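Local coordinates for protein esterase (Alcaligenes sp., PDB 1QLW) that is a bacterial carboxylic esterase with an alpha/beta hydrolase fold and so probably hydrolyses carboxylic esters, at residues 182-187 against 209-214; 67-72 against 102-107. All blocks are in the same frame, centred on the assembly; numbering follows the deposited sequence.

Interaction 1 (182-187 against 209-214)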
loop_
_atom_site.group_PDB
_atom_site.type_symbol
_atom_site.label_atom_id
_atom_site.label_comp_id
_atom_site.label_asym_id
_atom_site.label_seq_id
_atom_site.Cartn_x
_atom_site.Cartn_y
_atom_site.Cartn_z
ATOM N N THR A 182 6.330 -15.159 -15.735
ATOM C CA THR A 182 5.302 -14.710 -16.657
ATOM C C THR A 182 4.472 -15.925 -17.044
ATOM O O THR A 182 5.068 -16.929 -17.462
ATOM C CB THR A 182 5.889 -14.090 -17.937
ATOM O OG1 THR A 182 6.704 -12.961 -17.587
ATOM C CG2 THR A 182 4.822 -13.610 -18.905
ATOM N N PRO A 183 3.159 -15.877 -16.931
ATOM C CA PRO A 183 2.370 -14.761 -16.442
ATOM C C PRO A 183 2.701 -14.376 -15.016
ATOM O O PRO A 183 3.094 -15.187 -14.169
ATOM C CB PRO A 183 0.926 -15.304 -16.505
ATOM C CG PRO A 183 0.976 -16.270 -17.649
ATOM C CD PRO A 183 2.294 -16.956 -17.483
ATOM N N ASN A 184 2.579 -13.084 -14.747
ATOM C CA ASN A 184 2.886 -12.580 -13.407
ATOM C C ASN A 184 1.981 -13.271 -12.409
ATOM O O ASN A 184 0.832 -13.579 -12.711
ATOM C CB ASN A 184 2.635 -11.063 -13.443
ATOM C CG ASN A 184 3.047 -10.386 -12.151
ATOM O OD1 ASN A 184 4.224 -9.979 -12.008
ATOM N ND2 ASN A 184 2.137 -10.282 -11.241
ATOM N N PRO A 185 2.433 -13.485 -11.178
ATOM C CA PRO A 185 1.612 -14.106 -10.141
ATOM C C PRO A 185 0.294 -13.415 -9.875
ATOM O O PRO A 185 -0.679 -14.041 -9.405
ATOM C CB PRO A 185 2.523 -14.126 -8.909
ATOM C CG PRO A 185 3.899 -14.237 -9.491
ATOM C CD PRO A 185 3.826 -13.326 -10.695
ATOM N N THR A 186 0.178 -12.118 -10.196
ATOM C CA THR A 186 -1.097 -11.426 -10.071
ATOM C C THR A 186 -2.188 -12.137 -10.859
ATOM O O THR A 186 -3.349 -12.126 -10.457
ATOM C CB THR A 186 -0.954 -9.968 -10.545
ATOM O OG1 THR A 186 0.066 -9.296 -9.796
ATOM C CG2 THR A 186 -2.236 -9.195 -10.396
ATOM N N VAL A 187 -1.855 -12.687 -12.020
ATOM C CA VAL A 187 -2.852 -13.328 -12.882
ATOM C C VAL A 187 -3.588 -14.446 -12.184
ATOM O O VAL A 187 -4.831 -14.471 -12.179
ATOM C CB VAL A 187 -2.145 -13.806 -14.166
ATOM C CG1 VAL A 187 -3.068 -14.709 -14.985
ATOM C CG2 VAL A 187 -1.709 -12.597 -14.995
ATOM N N GLY A 209 -2.510 -4.581 -18.416
ATOM C CA GLY A 209 -3.544 -4.656 -19.433
ATOM C C GLY A 209 -3.875 -6.075 -19.837
ATOM O O GLY A 209 -5.050 -6.434 -19.960
ATOM N N ILE A 210 -2.844 -6.881 -20.074
ATOM C CA ILE A 210 -3.029 -8.261 -20.513
ATOM C C ILE A 210 -3.498 -9.191 -19.405
ATOM O O ILE A 210 -4.048 -10.259 -19.675
ATOM C CB ILE A 210 -1.699 -8.770 -21.116
ATOM C CG1 ILE A 210 -1.898 -10.043 -21.940
ATOM C CG2 ILE A 210 -0.626 -8.985 -20.065
ATOM C CD1 ILE A 210 -2.812 -9.900 -23.137
ATOM N N TYR A 211 -3.269 -8.822 -18.133
ATOM C CA TYR A 211 -3.570 -9.738 -17.036
ATOM C C TYR A 211 -4.953 -10.337 -17.047
ATOM O O TYR A 211 -5.068 -11.558 -16.917
ATOM C CB TYR A 211 -3.288 -9.141 -15.656
ATOM C CG TYR A 211 -1.873 -8.797 -15.280
ATOM C CD1 TYR A 211 -0.758 -8.992 -16.086
ATOM C CD2 TYR A 211 -1.640 -8.280 -14.002
ATOM C CE1 TYR A 211 0.509 -8.623 -15.656
ATOM C CE2 TYR A 211 -0.387 -7.928 -13.555
ATOM C CZ TYR A 211 0.698 -8.101 -14.393
ATOM O OH TYR A 211 1.975 -7.750 -14.017
ATOM N N PRO A 212 -6.021 -9.551 -17.154
ATOM C CA PRO A 212 -7.355 -10.159 -17.080
ATOM C C PRO A 212 -7.609 -11.189 -18.151
ATOM O O PRO A 212 -8.359 -12.141 -17.930
ATOM C CB PRO A 212 -8.318 -8.985 -17.183
ATOM C CG PRO A 212 -7.526 -7.784 -16.917
ATOM C CD PRO A 212 -6.082 -8.080 -17.201
ATOM N N PHE A 213 -7.035 -10.970 -19.331
ATOM C CA PHE A 213 -7.191 -11.913 -20.426
ATOM C C PHE A 213 -6.458 -13.212 -20.144
ATOM O O PHE A 213 -6.933 -14.292 -20.483
ATOM C CB PHE A 213 -6.691 -11.285 -21.732
ATOM C CG PHE A 213 -7.377 -9.993 -22.071
ATOM C CD1 PHE A 213 -8.676 -9.979 -22.562
ATOM C CD2 PHE A 213 -6.735 -8.789 -21.890
ATOM C CE1 PHE A 213 -9.305 -8.785 -22.884
ATOM C CE2 PHE A 213 -7.338 -7.592 -22.214
ATOM C CZ PHE A 213 -8.632 -7.594 -22.713
ATOM N N GLN A 214 -5.257 -13.110 -19.539
ATOM C CA GLN A 214 -4.539 -14.301 -19.117
ATOM C C GLN A 214 -5.291 -15.002 -17.993
ATOM O O GLN A 214 -5.331 -16.239 -17.939
ATOM C CB GLN A 214 -3.117 -13.921 -18.686
ATOM C CG GLN A 214 -2.301 -13.428 -19.860
ATOM C CD GLN A 214 -0.942 -12.895 -19.499
ATOM O OE1 GLN A 214 -0.704 -12.497 -18.352
ATOM N NE2 GLN A 214 -0.022 -12.843 -20.448
HETATM O O HOH W 1 1.561 -11.673 -16.992
#
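Y211 and Q214, in the first turn of helix 211-218, pack against N184, T186 and V187 where a loop runs into helix 185-197; this is a buried join of two helix starts, part van der Waals and part bridged by a water. Y211, V187 and Q214 share most of the contact, with Y211 at its centre. With its CG anti to the carbonyl carbon (chi1 -65°), the phenol reaches over to the other segment and is met along its length. V187 CG2 lies 3.8 Å from Y211 CG at the root of the ring, T186 CB sits 3.7 Å from Y211 CE2 farther along, and N184 CB comes within 3.4 Å of Y211 OH. All three approach obliquely. A long aromatic suits this place because it spans from one segment to the other and carries its hydroxyl on to Q104. V187 is compact and branched, so it serves two partners: CG2 faces the ring, while CG1, anti to the backbone N, touches Q214 CB at 3.8 Å. The extended side chain of Q214 then brings OE1 to 3.5 Å from V187 CG2. Polar contact across the segments runs through one water, which accepts from N184 N at 2.8 Å and donates to Q214 OE1 at 2.8 Å. P183, entered through a cis peptide bond, flanks this amide oxygen. T186 turns its hydroxyl to S105 N and its side chain onto M50 of strand 43-57, T215 OG1 is hydrogen-bonded to V187 O and Y211 O, and P212 rests on strands 200-205 and 223-229.

Interaction 2 (67-72 against 102-107)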
loop_
_atom_site.group_PDB
_atom_site.type_symbol
_atom_site.label_atom_id
_atom_site.label_comp_id
_atom_site.label_asym_id
_atom_site.label_seq_id
_atom_site.Cartn_x
_atom_site.Cartn_y
_atom_site.Cartn_z
ATOM N N LEU A 67 -9.885 -3.174 -9.608
ATOM C CA LEU A 67 -8.998 -2.202 -10.241
ATOM C C LEU A 67 -7.549 -2.634 -10.099
ATOM O O LEU A 67 -7.089 -2.871 -8.981
ATOM C CB LEU A 67 -9.191 -0.802 -9.649
ATOM C CG LEU A 67 -10.580 -0.183 -9.790
ATOM C CD1 LEU A 67 -10.659 1.122 -8.989
ATOM C CD2 LEU A 67 -10.898 0.095 -11.247
ATOM N N ILE A 68 -6.856 -2.738 -11.231
ATOM C CA ILE A 68 -5.553 -3.374 -11.333
ATOM C C ILE A 68 -4.549 -2.420 -11.969
ATOM O O ILE A 68 -4.596 -2.179 -13.190
ATOM C CB ILE A 68 -5.677 -4.666 -12.169
ATOM C CG1 ILE A 68 -6.817 -5.586 -11.695
ATOM C CG2 ILE A 68 -4.349 -5.411 -12.213
ATOM C CD1 ILE A 68 -7.340 -6.481 -12.797
ATOM N N HIS A 69 -3.666 -1.838 -11.173
ATOM C CA HIS A 69 -2.685 -0.875 -11.646
ATOM C C HIS A 69 -1.642 -1.517 -12.563
ATOM O O HIS A 69 -1.485 -2.734 -12.614
ATOM C CB HIS A 69 -1.990 -0.191 -10.452
ATOM C CG HIS A 69 -1.134 -1.159 -9.679
ATOM N ND1 HIS A 69 0.124 -1.511 -10.141
ATOM C CD2 HIS A 69 -1.325 -1.848 -8.538
ATOM C CE1 HIS A 69 0.627 -2.409 -9.283
ATOM N NE2 HIS A 69 -0.227 -2.638 -8.297
ATOM N N GLY A 70 -0.906 -0.636 -13.245
ATOM C CA GLY A 70 0.144 -1.043 -14.155
ATOM C C GLY A 70 1.544 -0.834 -13.607
ATOM O O GLY A 70 1.774 -1.001 -12.403
ATOM N N CYS A 71 2.506 -0.574 -14.494
ATOM C CA CYS A 71 3.895 -0.521 -14.071
ATOM C C CYS A 71 4.153 0.648 -13.153
ATOM O O CYS A 71 3.476 1.672 -13.180
ATOM C CB CYS A 71 4.911 -0.389 -15.202
ATOM S SG CYS A 71 5.366 1.303 -15.644
ATOM N N CYS A 72 5.192 0.512 -12.314
ATOM C CA CYS A 72 5.819 1.672 -11.714
ATOM C C CYS A 72 4.916 2.411 -10.736
ATOM O O CYS A 72 5.223 3.544 -10.354
ATOM C CB CYS A 72 6.224 2.650 -12.869
ATOM S SG CYS A 72 6.840 1.926 -14.370
ATOM N N ILE A 102 -6.280 -3.530 -5.843
ATOM C CA ILE A 102 -5.155 -4.387 -5.502
ATOM C C ILE A 102 -3.825 -3.651 -5.553
ATOM O O ILE A 102 -3.686 -2.606 -6.188
ATOM C CB ILE A 102 -5.099 -5.641 -6.405
ATOM C CG1 ILE A 102 -4.674 -5.341 -7.836
ATOM C CG2 ILE A 102 -6.445 -6.358 -6.378
ATOM C CD1 ILE A 102 -3.685 -6.224 -8.483
ATOM N N ASP A 103 -2.836 -4.245 -4.865
ATOM C CA ASP A 103 -1.437 -4.036 -5.224
ATOM C C ASP A 103 -0.973 -5.353 -5.864
ATOM O O ASP A 103 -1.162 -6.421 -5.288
ATOM C CB ASP A 103 -0.518 -3.691 -4.058
ATOM C CG ASP A 103 -0.699 -2.263 -3.560
ATOM O OD1 ASP A 103 -1.287 -1.432 -4.304
ATOM O OD2 ASP A 103 -0.171 -1.943 -2.466
ATOM N N GLN A 104 -0.393 -5.243 -7.063
ATOM C CA GLN A 104 0.106 -6.433 -7.734
ATOM C C GLN A 104 1.046 -7.226 -6.834
ATOM O O GLN A 104 1.731 -6.658 -5.978
ATOM C CB GLN A 104 0.920 -6.073 -8.969
ATOM C CG GLN A 104 0.141 -5.692 -10.213
ATOM C CD GLN A 104 1.047 -5.561 -11.415
ATOM O OE1 GLN A 104 1.951 -6.395 -11.607
ATOM N NE2 GLN A 104 0.853 -4.537 -12.225
ATOM N N SER A 105 1.117 -8.525 -7.081
ATOM C CA SER A 105 2.158 -9.327 -6.443
ATOM C C SER A 105 3.500 -8.623 -6.630
ATOM O O SER A 105 3.818 -8.126 -7.715
ATOM C CB SER A 105 2.192 -10.697 -7.102
ATOM O OG SER A 105 0.992 -11.411 -6.903
ATOM N N GLY A 106 4.291 -8.572 -5.565
ATOM C CA GLY A 106 5.609 -7.980 -5.625
ATOM C C GLY A 106 5.633 -6.476 -5.804
ATOM O O GLY A 106 6.644 -5.957 -6.281
ATOM N N ARG A 107 4.571 -5.794 -5.419
ATOM C CA ARG A 107 4.464 -4.347 -5.537
ATOM C C ARG A 107 3.724 -3.823 -4.303
ATOM O O ARG A 107 2.816 -4.463 -3.802
ATOM C CB ARG A 107 3.687 -3.941 -6.802
ATOM C CG ARG A 107 3.811 -2.494 -7.221
ATOM C CD ARG A 107 5.057 -2.158 -8.028
ATOM N NE ARG A 107 5.177 -3.012 -9.209
ATOM C CZ ARG A 107 4.423 -2.908 -10.301
ATOM N NH1 ARG A 107 3.597 -1.878 -10.423
ATOM N NH2 ARG A 107 4.491 -3.849 -11.223
HETATM O O HOH W 2 -4.730 -1.534 -8.455
#
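The imidazole of H69 is gripped at both nitrogens. Q104 N donates to H69 NE2 over 2.9 Å in a nearly straight bond (177°), though the donor stands 28° off the ring plane; at the other nitrogen, H69 ND1 donates to G70 O at 2.8 Å, within the ring plane. With CG between the backbone N and the carbonyl carbon (chi1 67°), the ring is turned toward Q104. R107 bends round at its second and third torsions so that NH1 reaches the same G70 O at 2.8 Å, leaving that oxygen with two donors. Q104 lays its CG 3.4 Å from H69 CE1 and sends NE2 to H69 O at 3.0 Å, arriving above the carbonyl plane. Putting a leucine in place of H69 would probably leave Q104 N without its acceptor and G70 O with R107 NH1 as the remaining donor of the two, weakening the tie between the loops.

Behind this layer the strands pair in parallel. I102 N makes a weak bond to L67 O at 3.3 Å, a water bridges L67 O, H69 N and I102 O where the strands diverge, and I68 CG2 meets I102 CD1 at 3.9 Å. Outer partners fix the polar ends: D175 forms a salt bridge with R107 NH2, Y211 bonds to Q104 OE1, and R109 of the second subunit forms a salt bridge with D103. Next to G70, C71 and C72 form a disulfide between adjacent residues. Strand 65-68, helix 88-94 and strand 99-103 make a beta-alpha-beta crossover, and the His-Gly pair after the first of these strands is characteristic of alpha/beta hydrolases, whose oxyanion-hole loop commonly begins here.

In the fold
Interactions 1 and 2 lie side by side, their centres about 11 Å apart, and share polar links. Y211 OH is 2.8 Å from Q104 OE1 and T186 OG1 is 3.0 Å from S105 N, both probable hydrogen bonds, so the loop after strand 99-103 is held from both helix starts. The turn between strand 200-205 and segment 209-214, where this family places its nucleophile, is tied to interaction 2 as well: S208 bonds to I68 O and H69 O, Q207 to Q104 and R107. A sulfate about 4 Å from the C71 side chain, probably from the crystallisation liquor, indicates only that a small anion can sit there, and may mark a pocket.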